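Local coordinates for protein alpha-/beta-galactoside alpha-2,3-sialyltransferase (Photobacterium phosphoreum, PDB 2ZWI) that probably transfers sialic acid from a CMP-linked donor to galactosides in alpha-2,3 linkage, and binds cytidine-5'-monophosphate and zinc in the crystal, at residues K3-Y8 with N72-V77; P167-M172 with N194-K199; P265-S270 with F337-S342. One frame throughout, in Å; residues are numbered along the deposited sequence.

Interactions 1 and 2 each join neighbouring parallel strands, both in the seven-stranded sheet of the N-terminal half. Interaction 1 lies inside that sheet, near the N-terminal ends of its strands, and is partly open to solvent. Interaction 2 ties on the outermost strand 195-197, the contact centre about 13 Å from that of the chain, against about 26 Å for interaction 1. Both rest on backbone hydrogen bonds; a salt bridge is added in interaction 1 and two bridging waters in interaction 2. Interaction 3 is buried and apolar, with no hydrogen bond between its segments. It packs a loop against strand 334-340 of the second, six-stranded sheet, about 50 Å between centres from interaction 1.

Interaction 1 (K3-Y8 with N72-V77)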
# COMPACT_ATOMS: atom_id res chain seq x y z
N LYS A 3 6.59 19.83 22.63
CA LYS A 3 6.74 19.57 21.20
C LYS A 3 6.42 18.14 20.79
O LYS A 3 6.68 17.18 21.52
CB LYS A 3 8.12 20.00 20.69
CG LYS A 3 8.34 21.50 20.82
CD LYS A 3 9.57 21.98 20.06
CE LYS A 3 10.85 21.41 20.64
NZ LYS A 3 12.05 22.21 20.22
N THR A 4 5.80 18.02 19.61
CA THR A 4 5.59 16.71 19.02
C THR A 4 6.38 16.58 17.73
O THR A 4 6.38 17.47 16.88
CB THR A 4 4.08 16.35 18.83
OG1 THR A 4 3.93 15.50 17.69
CG2 THR A 4 3.24 17.59 18.64
N ILE A 5 7.11 15.47 17.62
CA ILE A 5 7.86 15.14 16.42
C ILE A 5 7.10 14.05 15.69
O ILE A 5 6.67 13.08 16.30
CB ILE A 5 9.28 14.63 16.78
CG1 ILE A 5 10.10 15.74 17.45
CG2 ILE A 5 10.03 14.11 15.54
CD1 ILE A 5 11.40 15.23 18.01
N GLU A 6 6.94 14.21 14.37
CA GLU A 6 6.30 13.21 13.52
C GLU A 6 7.35 12.46 12.70
O GLU A 6 8.15 13.08 12.00
CB GLU A 6 5.27 13.88 12.60
CG GLU A 6 4.16 14.61 13.33
CD GLU A 6 3.29 15.48 12.41
OE1 GLU A 6 3.27 15.26 11.17
OE2 GLU A 6 2.61 16.38 12.94
N VAL A 7 7.34 11.14 12.80
CA VAL A 7 8.31 10.29 12.10
C VAL A 7 7.58 9.56 10.98
O VAL A 7 6.50 9.00 11.20
CB VAL A 7 8.96 9.25 13.06
CG1 VAL A 7 9.79 8.22 12.30
CG2 VAL A 7 9.83 9.95 14.10
N TYR A 8 8.17 9.56 9.79
CA TYR A 8 7.58 8.92 8.61
C TYR A 8 8.58 7.96 7.98
O TYR A 8 9.64 8.39 7.51
CB TYR A 8 7.15 10.00 7.60
CG TYR A 8 6.00 10.87 8.10
CD1 TYR A 8 4.68 10.47 7.95
CD2 TYR A 8 6.25 12.08 8.74
CE1 TYR A 8 3.63 11.24 8.41
CE2 TYR A 8 5.20 12.87 9.21
CZ TYR A 8 3.90 12.44 9.05
OH TYR A 8 2.84 13.21 9.50
N ASN A 72 15.06 17.50 26.01
CA ASN A 72 13.99 17.48 27.03
C ASN A 72 12.71 18.20 26.60
O ASN A 72 11.78 18.35 27.39
CB ASN A 72 14.48 18.03 28.38
CG ASN A 72 15.39 17.06 29.11
OD1 ASN A 72 16.52 17.40 29.47
ND2 ASN A 72 14.90 15.85 29.33
N GLU A 73 12.66 18.63 25.35
CA GLU A 73 11.56 19.45 24.85
C GLU A 73 10.47 18.64 24.15
O GLU A 73 9.45 19.20 23.73
CB GLU A 73 12.11 20.53 23.92
CG GLU A 73 13.17 21.43 24.57
CD GLU A 73 13.57 22.62 23.71
OE1 GLU A 73 12.84 22.95 22.74
OE2 GLU A 73 14.61 23.26 24.01
N ILE A 74 10.68 17.33 24.03
CA ILE A 74 9.80 16.48 23.23
C ILE A 74 8.74 15.78 24.08
O ILE A 74 9.01 14.84 24.81
CB ILE A 74 10.57 15.44 22.35
CG1 ILE A 74 11.66 16.11 21.48
CG2 ILE A 74 9.60 14.58 21.52
CD1 ILE A 74 11.20 17.37 20.70
N LYS A 75 7.51 16.26 23.97
CA LYS A 75 6.39 15.65 24.65
C LYS A 75 6.00 14.30 24.03
O LYS A 75 5.81 13.30 24.74
CB LYS A 75 5.21 16.62 24.64
CG LYS A 75 3.84 15.98 24.65
CD LYS A 75 3.47 15.43 26.01
CE LYS A 75 2.61 16.41 26.80
NZ LYS A 75 1.93 15.69 27.92
N LYS A 76 5.91 14.27 22.70
CA LYS A 76 5.35 13.13 21.98
C LYS A 76 6.06 12.86 20.65
O LYS A 76 6.52 13.78 19.98
CB LYS A 76 3.85 13.37 21.73
CG LYS A 76 3.16 12.38 20.78
CD LYS A 76 1.65 12.55 20.75
CE LYS A 76 1.21 13.81 20.00
NZ LYS A 76 -0.27 14.02 20.06
N VAL A 77 6.14 11.58 20.28
CA VAL A 77 6.58 11.17 18.95
C VAL A 77 5.44 10.34 18.31
O VAL A 77 4.96 9.36 18.90
CB VAL A 77 7.91 10.34 18.98
CG1 VAL A 77 8.30 9.85 17.57
CG2 VAL A 77 9.04 11.17 19.59
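Lys3 to Ile5 pair in parallel with Ile74 to Val77, as neighbouring strands in the N-terminal Rossmann-like sheet of a GT-B fold. Lys3 N donates to Glu73 O (3.1 Å). Lys3 O then takes two N-H groups: Lys76 N at 3.2 Å, and Lys75 N in a weak, bent bond. This double acceptance marks a beta bulge. Lys3 pairs with Ile74, but Thr4 pairs with Lys76. Beyond it, Ile5 N donates to Lys76 O (3.0 Å).

Ile5 and Ile74 meet on one face at about a right angle. Their CD1 methyls are only 3.4 Å apart, a tight contact. Further along, Val7 CG2 touches Val77 CG1 at 3.8 Å.

At the solvent-exposed start of the contact, the Lys3 and Glu73 side chains run side by side. Lys3 bends at chi3 (-65°), which brings CE beside Glu73 CB. Its NZ reaches Glu73 OE1 at 2.7 Å, a salt bridge made on the anti side of the carboxylate and 34° out of its plane.

Helix 58-70 backs the isoleucine face through Leu61, Leu65 and Met68, and strand 31-36 flanks strand 3-10 on its other side. Lys75 NZ forms a salt bridge with Glu104 OE2.

Interaction 2 (P167-M172 with N194-K199); sequences PTTYHM and NIKQMK
Four nearly straight hydrogen bonds join the parallel segments Thr168 to Met172 and Asn194 to Met198: Tyr170 N to Asn194 O (2.7 Å), Lys196 N to Tyr170 O, Met172 N to Lys196 O, and Met198 N to Met172 O.

On one face, Ile195 CD1 touches both Tyr170 and Met172. It lies 3.8 Å from Tyr170 CB and 3.5 Å from Met172 SD. Both Ile195 torsions are near -60° (chi2 -65°), which folds CD1 back toward the neighbouring strand. The Tyr170 hydroxyl is bonded beyond the contact, to Ile159 O and Phe162 N.

The two strands are the ends of a beta-alpha-beta unit whose helix is 185-191. It closes the N-terminal sheet of the GT-B fold, with 195-197 as the outermost strand. Strand 104-110 lies on the other side of 168-172.

On the opposite face, the extended Lys196 chain runs alongside His171, with CD 3.8 Å from His171 CE1. Thr169 CG2 touches the same CD at 3.7 Å. This methyl also lies 3.5 Å above one face of the His171 imidazole, offset toward its rim. The His171 ring stacks with Tyr110.

At the N-terminal end, two waters link Asn194 OD1 to the Thr168 backbone, one at its O and one at its N. At the other end, Met198 CE reaches His171 O (3.4 Å), while the Met198 side chain lies about 10 Å from the bound cytidine-5'-monophosphate.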
# COMPACT_ATOMS: atom_id res chain seq x y z
N PRO A 167 -1.11 3.84 21.89
CA PRO A 167 -2.16 4.38 21.02
C PRO A 167 -1.75 4.15 19.56
O PRO A 167 -0.70 4.65 19.13
CB PRO A 167 -2.17 5.87 21.36
CG PRO A 167 -1.63 5.94 22.77
CD PRO A 167 -0.59 4.85 22.83
N THR A 168 -2.56 3.36 18.85
CA THR A 168 -2.23 2.89 17.50
C THR A 168 -3.44 3.00 16.58
O THR A 168 -4.56 2.63 16.96
CB THR A 168 -1.77 1.41 17.51
OG1 THR A 168 -0.64 1.26 18.35
CG2 THR A 168 -1.40 0.93 16.14
N THR A 169 -3.21 3.50 15.38
CA THR A 169 -4.20 3.40 14.31
C THR A 169 -3.65 2.56 13.15
O THR A 169 -2.50 2.73 12.74
CB THR A 169 -4.67 4.79 13.83
OG1 THR A 169 -5.35 5.46 14.90
CG2 THR A 169 -5.62 4.67 12.63
N TYR A 170 -4.47 1.63 12.66
CA TYR A 170 -4.14 0.83 11.47
C TYR A 170 -4.92 1.37 10.29
O TYR A 170 -6.15 1.24 10.22
CB TYR A 170 -4.44 -0.65 11.69
CG TYR A 170 -3.46 -1.30 12.62
CD1 TYR A 170 -2.19 -1.66 12.16
CD2 TYR A 170 -3.77 -1.52 13.95
CE1 TYR A 170 -1.27 -2.22 13.00
CE2 TYR A 170 -2.84 -2.11 14.82
CZ TYR A 170 -1.58 -2.45 14.32
OH TYR A 170 -0.64 -3.03 15.12
N HIS A 171 -4.19 1.99 9.37
CA HIS A 171 -4.80 2.47 8.14
C HIS A 171 -4.78 1.31 7.15
O HIS A 171 -3.71 0.86 6.73
CB HIS A 171 -4.03 3.66 7.63
CG HIS A 171 -3.90 4.78 8.62
ND1 HIS A 171 -4.59 5.96 8.50
CD2 HIS A 171 -3.16 4.89 9.75
CE1 HIS A 171 -4.28 6.76 9.50
NE2 HIS A 171 -3.41 6.14 10.27
N MET A 172 -5.96 0.80 6.80
CA MET A 172 -6.03 -0.43 6.02
C MET A 172 -6.56 -0.25 4.61
O MET A 172 -7.52 0.48 4.37
CB MET A 172 -6.88 -1.48 6.74
CG MET A 172 -6.37 -1.89 8.14
SD MET A 172 -7.39 -3.21 8.83
CE MET A 172 -6.86 -4.59 7.79
N ASN A 194 -9.41 0.64 16.48
CA ASN A 194 -8.11 1.13 16.03
C ASN A 194 -7.94 1.15 14.50
O ASN A 194 -6.85 1.42 14.01
CB ASN A 194 -7.00 0.27 16.65
CG ASN A 194 -7.17 0.09 18.16
OD1 ASN A 194 -7.27 1.07 18.91
ND2 ASN A 194 -7.22 -1.16 18.60
N ILE A 195 -9.01 0.86 13.76
CA ILE A 195 -8.94 0.71 12.30
C ILE A 195 -9.51 1.94 11.59
O ILE A 195 -10.57 2.45 11.96
CB ILE A 195 -9.76 -0.52 11.81
CG1 ILE A 195 -9.30 -1.82 12.50
CG2 ILE A 195 -9.68 -0.68 10.30
CD1 ILE A 195 -7.88 -2.22 12.17
N LYS A 196 -8.78 2.41 10.58
CA LYS A 196 -9.27 3.39 9.60
C LYS A 196 -9.21 2.77 8.21
O LYS A 196 -8.26 2.07 7.89
CB LYS A 196 -8.40 4.65 9.60
CG LYS A 196 -8.72 5.63 10.71
CD LYS A 196 -7.86 6.86 10.65
CE LYS A 196 -8.18 7.78 11.81
NZ LYS A 196 -7.38 9.02 11.74
N GLN A 197 -10.25 3.02 7.42
CA GLN A 197 -10.26 2.70 5.99
C GLN A 197 -9.41 3.74 5.26
O GLN A 197 -9.65 4.94 5.40
CB GLN A 197 -11.70 2.69 5.45
CG GLN A 197 -11.82 2.61 3.91
CD GLN A 197 -11.14 1.39 3.35
OE1 GLN A 197 -11.34 0.27 3.83
NE2 GLN A 197 -10.28 1.59 2.36
N MET A 198 -8.41 3.28 4.51
CA MET A 198 -7.63 4.20 3.66
C MET A 198 -8.56 4.95 2.73
O MET A 198 -9.42 4.34 2.06
CB MET A 198 -6.58 3.46 2.84
CG MET A 198 -5.31 3.14 3.59
SD MET A 198 -4.12 2.37 2.48
CE MET A 198 -2.83 1.88 3.60
N LYS A 199 -8.41 6.27 2.70
CA LYS A 199 -9.21 7.13 1.82
C LYS A 199 -8.42 7.58 0.60
O LYS A 199 -7.19 7.71 0.64
CB LYS A 199 -9.76 8.35 2.58
CG LYS A 199 -10.61 7.99 3.79
CD LYS A 199 -11.78 7.06 3.45
CE LYS A 199 -12.91 7.80 2.76
NZ LYS A 199 -14.19 7.05 2.88
O HOH W 1 -6.65 3.98 18.10
O HOH W 2 -5.29 3.08 20.48

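Interaction 3 (P265-S270 with F337-S342); sequences PIITNS and FIFYKS
Ile267 meets Phe337 and Phe339 with different branches. Its CG2 methyl goes to Phe337, 3.5 Å from CD2. The CG1-CD1 arm goes to Phe339, where CD1 lies 3.6 Å from CE2. The first torsion of Ile267 (-53°) sets this split, with CG1 anti to the carbonyl carbon and CG2 anti to the backbone N. The Ile267 side chain lies at about a right angle to that of Phe339, but runs at a slant to that of Phe337.

The two phenylalanines are next-but-one neighbours on the strand, and their rings stand nearly perpendicular, with about 79° between the planes. Phe337 CD1 lies at the edge of the Phe339 ring, in its plane. Ile267 CG1 meets the same ring in plane farther round its rim, 3.8 Å from Phe339 CZ. Phe337 takes a chi1 of 55°, which places CG between its own backbone N and carbonyl carbon.

Strand 334-340 is an inner strand of the parallel C-terminal sheet of the GT-B fold, between 317-321 and 366-368. Segment 265-270 belongs to the loop that leads from helix 249-259 to strand 275-279. The contact packs an irregular connection against one face of this Rossmann-like sheet. Helix 249-259 helps to enclose it: Glu258 and Ala259 touch Ile267, and Ile255 touches Phe339. The Phe337 side chain is about 12 Å from the bound cytidine-5'-monophosphate, too far to touch it.

Lesser contacts extend it both ways along the loop. Ile266 CG2 comes to 4.2 Å from Phe339 CZ, and Ile266 also rests on Lys367 of strand 366-368. On the far side of Ile267 in the loop, Asn269 O lies at the edge of the Phe337 ring, 4.1 Å between Asn269 O and Phe337 CD2.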
# COMPACT_ATOMS: atom_id res chain seq x y z
N PRO A 265 -13.92 -17.88 -24.65
CA PRO A 265 -14.50 -18.67 -23.56
C PRO A 265 -13.76 -18.50 -22.23
O PRO A 265 -14.25 -18.95 -21.19
CB PRO A 265 -14.34 -20.11 -24.05
CG PRO A 265 -13.17 -20.07 -24.95
CD PRO A 265 -13.18 -18.73 -25.61
N ILE A 266 -12.57 -17.89 -22.29
CA ILE A 266 -11.71 -17.72 -21.13
C ILE A 266 -11.89 -16.30 -20.61
O ILE A 266 -12.38 -16.10 -19.51
CB ILE A 266 -10.21 -17.95 -21.49
CG1 ILE A 266 -9.99 -19.40 -21.93
CG2 ILE A 266 -9.31 -17.60 -20.31
CD1 ILE A 266 -8.88 -19.58 -22.98
N ILE A 267 -11.50 -15.33 -21.42
CA ILE A 267 -11.72 -13.94 -21.06
C ILE A 267 -13.07 -13.49 -21.63
O ILE A 267 -13.13 -12.96 -22.74
CB ILE A 267 -10.54 -13.03 -21.51
CG1 ILE A 267 -9.21 -13.59 -20.97
CG2 ILE A 267 -10.77 -11.58 -21.04
CD1 ILE A 267 -7.97 -12.80 -21.39
N THR A 268 -14.14 -13.74 -20.88
CA THR A 268 -15.50 -13.42 -21.34
C THR A 268 -15.77 -11.91 -21.39
O THR A 268 -16.54 -11.45 -22.23
CB THR A 268 -16.59 -14.16 -20.51
OG1 THR A 268 -16.49 -13.80 -19.13
CG2 THR A 268 -16.44 -15.68 -20.65
N ASN A 269 -15.11 -11.15 -20.51
CA ASN A 269 -15.16 -9.68 -20.52
C ASN A 269 -14.12 -9.09 -21.46
O ASN A 269 -12.99 -8.83 -21.05
CB ASN A 269 -14.88 -9.11 -19.12
CG ASN A 269 -15.97 -9.41 -18.14
OD1 ASN A 269 -15.69 -9.61 -16.95
ND2 ASN A 269 -17.21 -9.44 -18.61
N SER A 270 -14.53 -8.87 -22.70
CA SER A 270 -13.63 -8.43 -23.77
C SER A 270 -13.13 -7.00 -23.62
O SER A 270 -13.83 -6.15 -23.07
CB SER A 270 -14.34 -8.55 -25.12
OG SER A 270 -13.45 -8.19 -26.16
N PHE A 337 -10.89 -8.89 -15.59
CA PHE A 337 -10.24 -10.19 -15.38
C PHE A 337 -8.96 -10.00 -14.56
O PHE A 337 -8.34 -8.95 -14.64
CB PHE A 337 -9.91 -10.88 -16.72
CG PHE A 337 -9.07 -10.04 -17.66
CD1 PHE A 337 -7.68 -10.03 -17.55
CD2 PHE A 337 -9.67 -9.26 -18.64
CE1 PHE A 337 -6.90 -9.25 -18.41
CE2 PHE A 337 -8.90 -8.48 -19.50
CZ PHE A 337 -7.51 -8.48 -19.38
N ILE A 338 -8.59 -11.01 -13.77
CA ILE A 338 -7.25 -11.06 -13.17
C ILE A 338 -6.62 -12.43 -13.41
O ILE A 338 -7.25 -13.46 -13.16
CB ILE A 338 -7.24 -10.75 -11.64
CG1 ILE A 338 -7.98 -9.45 -11.31
CG2 ILE A 338 -5.80 -10.66 -11.13
CD1 ILE A 338 -7.98 -9.12 -9.80
N PHE A 339 -5.40 -12.43 -13.93
CA PHE A 339 -4.64 -13.67 -14.10
C PHE A 339 -3.65 -13.85 -12.98
O PHE A 339 -2.95 -12.91 -12.58
CB PHE A 339 -3.91 -13.72 -15.44
CG PHE A 339 -4.78 -14.14 -16.59
CD1 PHE A 339 -4.66 -15.42 -17.14
CD2 PHE A 339 -5.74 -13.27 -17.10
CE1 PHE A 339 -5.49 -15.82 -18.20
CE2 PHE A 339 -6.57 -13.66 -18.14
CZ PHE A 339 -6.44 -14.93 -18.70
N TYR A 340 -3.58 -15.08 -12.50
CA TYR A 340 -2.69 -15.45 -11.41
C TYR A 340 -1.75 -16.57 -11.85
O TYR A 340 -2.15 -17.47 -12.60
CB TYR A 340 -3.51 -15.92 -10.21
CG TYR A 340 -4.49 -14.91 -9.66
CD1 TYR A 340 -5.79 -14.81 -10.16
CD2 TYR A 340 -4.11 -14.05 -8.62
CE1 TYR A 340 -6.70 -13.89 -9.63
CE2 TYR A 340 -5.01 -13.12 -8.09
CZ TYR A 340 -6.30 -13.05 -8.59
OH TYR A 340 -7.19 -12.15 -8.06
N LYS A 341 -0.51 -16.52 -11.38
CA LYS A 341 0.40 -17.66 -11.44
C LYS A 341 -0.04 -18.55 -10.28
O LYS A 341 0.14 -18.19 -9.11
CB LYS A 341 1.84 -17.19 -11.26
CG LYS A 341 2.89 -18.28 -11.08
CD LYS A 341 4.06 -17.71 -10.29
CE LYS A 341 5.24 -18.67 -10.18
NZ LYS A 341 6.41 -17.97 -9.52
N SER A 342 -0.66 -19.68 -10.62
CA SER A 342 -1.21 -20.60 -9.62
C SER A 342 -1.46 -21.98 -10.21
O SER A 342 -1.32 -22.18 -11.42
CB SER A 342 -2.51 -20.06 -9.05
OG SER A 342 -2.99 -20.89 -8.00